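Local coordinates for DUF1955 domain-containing protein (Sulfolobus tokodaii, PDB 1WY6), which is of unknown function but folds as an all-helical repeat protein, the first of its kind from an archaeon to have its crystal structure determined, at residues A134-G139 and T146-A151; K109-G114 and V138-D143. All blocks are in the same frame, centred on the assembly; numbering follows the deposited sequence.

Contact 1: A134-G139 and T146-A151; sequences ALRRVG and TLLIEA
Leu135 and Arg136, near the end of helix 125-137, meet Leu147 and Leu148 of helix 141-153 in a small, side-chain-only packing contact between two helices joined by a tight turn. The interface buries 139 Å² in all, no hydrogen bond crosses it, and the closest backbone pair, Leu135 CA to Leu147 CA, is 9.7 Å apart, so only side-chain ends bridge the gap. In the all-apolar pair Leu135 CD1 meets Leu147 CD1 methyl to methyl at 3.6 Å, the two side chains crossing at about a right angle. Leu147 is further surrounded by Leu128, Ile131 and Ala132 of helix 125-137 and by Ile117 of helix 107-117. The second pair is mixed. Arg136 has CG anti to the backbone N (chi1 -158°) and bends at chi3 (-79°), which carries its guanidinium across to helix 141-153, where its side chain also touches Glu141, Ala144 and Thr145. There Leu148 CD1 lies at the edge of the flat group, in its plane, 3.0 Å from both Arg136 NH1 and NH2. This approach is close for a methyl and a nitrogen. An alanine in place of Arg136 would remove the guanidinium, and Leu148 CD1 would probably lose its cover on this side, leaving a gap between the helices. Because Leu148 offers the guanidinium only a methyl, this pair rests on van der Waals packing, with no polar bond between these two segments to fix its direction.

Contact 2: K109-G114 and V138-D143; sequences KLEEIG and VGDERD
Leu110 and Glu111 of helix 107-117 face the turn between helices 125-137 and 141-153, where a Schellman motif ends one helix and an Asp N-cap starts the next. Gly139, with positive phi, is the C-prime residue of that motif. Two unlike patches make the contact, which buries 183 Å². In the apolar one, Leu110 CD1 fits against both branches of Val138, 3.6 Å from CG1 and 3.8 Å from CG2. The polar patch brings acids together. Asp140, its CG anti to the backbone N (chi1 -169°), caps helix 141-153: Asp143 N donates to Asp140 OD1 at 3.0 Å, the N-H···O angle being 161° and the donor standing above the carboxylate plane. Asp140 OD2 turns to Glu111, 3.3 Å from its CD and 3.4 Å from OE1, with the two carboxylate planes 61° apart. Asp143 OD2 is 2.6 Å from Asp140 OD2, consistent with one of the two acids being protonated. The negative charge gathered here is probably eased by Arg107, salt-bridged to Glu111 OE1 and more weakly paired with Asp140 OD2, and by Arg115, salt-bridged to Glu111 OE2. Around this contact, Leu98, Leu101 and Val102 of helix 92-103 pack on Leu110, Val102 also touches Val138, and Leu135 of helix 125-137 reaches both Leu110 and Asp140; helix 107-117 thus lies against helix 92-103 as well as the turn.

Overall arrangement
Contact 1 and contact 2 lie about 7 Å apart, centre to centre, on the same side of the chain's centre, and their segments share Val138 and Gly139. The turn that connects the helices of contact 1 supplies Val138 and Asp140 to contact 2: contact 1 packs the two helices so joined, whereas contact 2 sets the turn against the earlier helix 107-117. Leu135 bridges the two. Its O probably accepts a hydrogen bond from Asp140 N in the Schellman motif, though the position of that oxygen is less certain, while Leu135 CD2 packs 3.5 Å from Leu110 O. Arg136 CG also approaches Glu141 OE1, at 3.7 Å. Together the contacts join three successive helices of the helical-repeat fold; no active site is known here.

Contact 1: A134-G139 and T146-A151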
# COMPACT_ATOMS: atom_id res chain seq x y z
N ALA A 134 -3.15 -12.90 0.87
CA ALA A 134 -2.13 -12.38 1.77
C ALA A 134 -2.46 -12.89 3.18
O ALA A 134 -1.59 -13.30 3.94
CB ALA A 134 -2.12 -10.86 1.74
N LEU A 135 -3.75 -12.85 3.52
CA LEU A 135 -4.18 -13.31 4.83
C LEU A 135 -3.83 -14.78 5.03
O LEU A 135 -3.29 -15.16 6.07
CB LEU A 135 -5.70 -13.11 4.99
CG LEU A 135 -6.13 -11.67 5.29
CD1 LEU A 135 -7.64 -11.53 5.12
CD2 LEU A 135 -5.70 -11.29 6.71
N ARG A 136 -4.13 -15.61 4.04
CA ARG A 136 -3.85 -17.03 4.14
C ARG A 136 -2.35 -17.21 4.41
O ARG A 136 -1.95 -18.17 5.09
CB ARG A 136 -4.28 -17.74 2.86
CG ARG A 136 -4.53 -19.22 3.02
CD ARG A 136 -5.34 -19.75 1.85
NE ARG A 136 -6.77 -19.45 2.00
CZ ARG A 136 -7.60 -19.25 0.98
NH1 ARG A 136 -8.88 -18.99 1.21
NH2 ARG A 136 -7.16 -19.28 -0.26
N ARG A 137 -1.53 -16.29 3.91
CA ARG A 137 -0.09 -16.35 4.11
C ARG A 137 0.33 -16.04 5.55
O ARG A 137 1.45 -16.36 5.95
CB ARG A 137 0.64 -15.39 3.16
CG ARG A 137 0.71 -15.83 1.70
CD ARG A 137 1.59 -14.89 0.88
NE ARG A 137 2.98 -14.91 1.34
CZ ARG A 137 3.89 -13.98 1.05
NH1 ARG A 137 3.57 -12.94 0.28
NH2 ARG A 137 5.13 -14.08 1.52
N VAL A 138 -0.55 -15.42 6.33
CA VAL A 138 -0.24 -15.12 7.73
C VAL A 138 -0.99 -16.05 8.69
O VAL A 138 -0.98 -15.84 9.91
CB VAL A 138 -0.54 -13.63 8.12
CG1 VAL A 138 0.55 -12.72 7.57
CG2 VAL A 138 -1.89 -13.20 7.60
N GLY A 139 -1.63 -17.08 8.14
CA GLY A 139 -2.35 -18.04 8.97
C GLY A 139 -3.82 -17.77 9.25
O GLY A 139 -4.42 -18.45 10.08
N THR A 146 -13.56 -16.38 3.81
CA THR A 146 -14.70 -15.49 3.78
C THR A 146 -14.61 -14.54 2.59
O THR A 146 -15.61 -14.28 1.93
CB THR A 146 -14.78 -14.68 5.08
OG1 THR A 146 -14.93 -15.58 6.19
CG2 THR A 146 -15.97 -13.71 5.05
N LEU A 147 -13.40 -14.03 2.34
CA LEU A 147 -13.15 -13.11 1.23
C LEU A 147 -13.26 -13.79 -0.13
O LEU A 147 -13.90 -13.27 -1.04
CB LEU A 147 -11.77 -12.45 1.39
CG LEU A 147 -11.65 -11.45 2.55
CD1 LEU A 147 -10.22 -10.91 2.66
CD2 LEU A 147 -12.62 -10.30 2.30
N LEU A 148 -12.63 -14.95 -0.27
CA LEU A 148 -12.70 -15.68 -1.54
C LEU A 148 -14.14 -16.06 -1.84
O LEU A 148 -14.53 -16.15 -3.00
CB LEU A 148 -11.82 -16.94 -1.50
CG LEU A 148 -10.31 -16.70 -1.64
CD1 LEU A 148 -9.56 -18.03 -1.59
CD2 LEU A 148 -10.03 -15.96 -2.94
N ILE A 149 -14.92 -16.31 -0.79
CA ILE A 149 -16.33 -16.65 -0.97
C ILE A 149 -17.04 -15.42 -1.54
O ILE A 149 -17.82 -15.54 -2.48
CB ILE A 149 -16.99 -17.08 0.37
CG1 ILE A 149 -16.52 -18.49 0.75
CG2 ILE A 149 -18.51 -17.04 0.24
CD1 ILE A 149 -17.02 -18.97 2.09
N GLU A 150 -16.74 -14.25 -0.98
CA GLU A 150 -17.33 -13.01 -1.45
C GLU A 150 -16.89 -12.71 -2.89
O GLU A 150 -17.68 -12.22 -3.69
CB GLU A 150 -16.94 -11.84 -0.54
CG GLU A 150 -17.49 -10.50 -1.02
CD GLU A 150 -19.01 -10.43 -1.02
OE1 GLU A 150 -19.56 -9.56 -1.73
OE2 GLU A 150 -19.66 -11.23 -0.31
N ALA A 151 -15.63 -12.99 -3.20
CA ALA A 151 -15.10 -12.76 -4.55
C ALA A 151 -15.81 -13.68 -5.55
O ALA A 151 -16.08 -13.30 -6.68
CB ALA A 151 -13.60 -13.02 -4.58

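Contact 2: K109-G114 and V138-D143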
# COMPACT_ATOMS: atom_id res chain seq x y z
N LYS A 109 -2.44 -5.92 10.82
CA LYS A 109 -2.78 -4.94 9.78
C LYS A 109 -3.58 -5.60 8.66
O LYS A 109 -4.60 -5.07 8.21
CB LYS A 109 -1.50 -4.30 9.23
CG LYS A 109 -0.67 -3.56 10.30
CD LYS A 109 -1.47 -2.40 10.91
CE LYS A 109 -0.83 -1.87 12.19
NZ LYS A 109 0.51 -1.27 11.96
N LEU A 110 -3.13 -6.77 8.21
CA LEU A 110 -3.84 -7.50 7.15
C LEU A 110 -5.28 -7.86 7.55
O LEU A 110 -6.19 -7.81 6.72
CB LEU A 110 -3.07 -8.78 6.80
CG LEU A 110 -1.70 -8.55 6.15
CD1 LEU A 110 -0.93 -9.86 6.05
CD2 LEU A 110 -1.90 -7.92 4.77
N GLU A 111 -5.49 -8.21 8.82
CA GLU A 111 -6.83 -8.55 9.31
C GLU A 111 -7.74 -7.32 9.35
O GLU A 111 -8.92 -7.40 9.03
CB GLU A 111 -6.78 -9.18 10.70
CG GLU A 111 -6.04 -10.50 10.74
CD GLU A 111 -6.40 -11.30 11.97
OE1 GLU A 111 -5.68 -12.28 12.28
OE2 GLU A 111 -7.42 -10.96 12.63
N GLU A 112 -7.17 -6.19 9.76
CA GLU A 112 -7.92 -4.94 9.79
C GLU A 112 -8.44 -4.63 8.38
O GLU A 112 -9.61 -4.31 8.19
CB GLU A 112 -7.02 -3.82 10.31
CG GLU A 112 -6.71 -3.95 11.80
CD GLU A 112 -5.48 -3.18 12.22
OE1 GLU A 112 -5.08 -2.24 11.49
OE2 GLU A 112 -4.90 -3.51 13.28
N ILE A 113 -7.56 -4.73 7.39
CA ILE A 113 -7.97 -4.48 6.00
C ILE A 113 -9.08 -5.48 5.63
O ILE A 113 -10.07 -5.12 4.99
CB ILE A 113 -6.79 -4.69 5.02
CG1 ILE A 113 -5.80 -3.54 5.14
CG2 ILE A 113 -7.32 -4.78 3.59
CD1 ILE A 113 -6.35 -2.20 4.66
N GLY A 114 -8.89 -6.73 6.03
CA GLY A 114 -9.86 -7.76 5.73
C GLY A 114 -11.26 -7.46 6.23
O GLY A 114 -12.23 -7.64 5.51
N VAL A 138 -0.55 -15.42 6.33
CA VAL A 138 -0.24 -15.12 7.73
C VAL A 138 -0.99 -16.05 8.69
O VAL A 138 -0.98 -15.84 9.91
CB VAL A 138 -0.54 -13.63 8.12
CG1 VAL A 138 0.55 -12.72 7.57
CG2 VAL A 138 -1.89 -13.20 7.60
N GLY A 139 -1.63 -17.08 8.14
CA GLY A 139 -2.35 -18.04 8.97
C GLY A 139 -3.82 -17.77 9.25
O GLY A 139 -4.42 -18.45 10.08
N ASP A 140 -4.40 -16.80 8.54
CA ASP A 140 -5.80 -16.45 8.73
C ASP A 140 -6.70 -17.06 7.65
O ASP A 140 -7.22 -16.34 6.79
CB ASP A 140 -5.98 -14.93 8.73
CG ASP A 140 -7.36 -14.50 9.18
OD1 ASP A 140 -8.28 -15.34 9.16
OD2 ASP A 140 -7.52 -13.33 9.56
N GLU A 141 -6.89 -18.38 7.71
CA GLU A 141 -7.72 -19.08 6.74
C GLU A 141 -9.20 -18.70 6.80
O GLU A 141 -9.85 -18.59 5.77
CB GLU A 141 -7.60 -20.60 6.92
CG GLU A 141 -6.42 -21.23 6.17
CD GLU A 141 -5.07 -20.84 6.75
OE1 GLU A 141 -4.04 -21.14 6.11
OE2 GLU A 141 -5.04 -20.25 7.85
N ARG A 142 -9.72 -18.48 8.01
CA ARG A 142 -11.12 -18.10 8.19
C ARG A 142 -11.50 -16.85 7.41
O ARG A 142 -12.48 -16.86 6.66
CB ARG A 142 -11.44 -17.88 9.67
CG ARG A 142 -11.41 -19.13 10.50
CD ARG A 142 -12.04 -18.91 11.87
NE ARG A 142 -12.10 -20.15 12.65
CZ ARG A 142 -12.72 -21.25 12.24
NH1 ARG A 142 -13.34 -21.28 11.07
NH2 ARG A 142 -12.72 -22.34 13.01
N ASP A 143 -10.75 -15.77 7.60
CA ASP A 143 -11.05 -14.54 6.88
C ASP A 143 -10.66 -14.68 5.43
O ASP A 143 -11.34 -14.16 4.54
CB ASP A 143 -10.32 -13.35 7.52
CG ASP A 143 -10.83 -13.04 8.91
OD1 ASP A 143 -12.07 -13.04 9.10
OD2 ASP A 143 -10.01 -12.77 9.82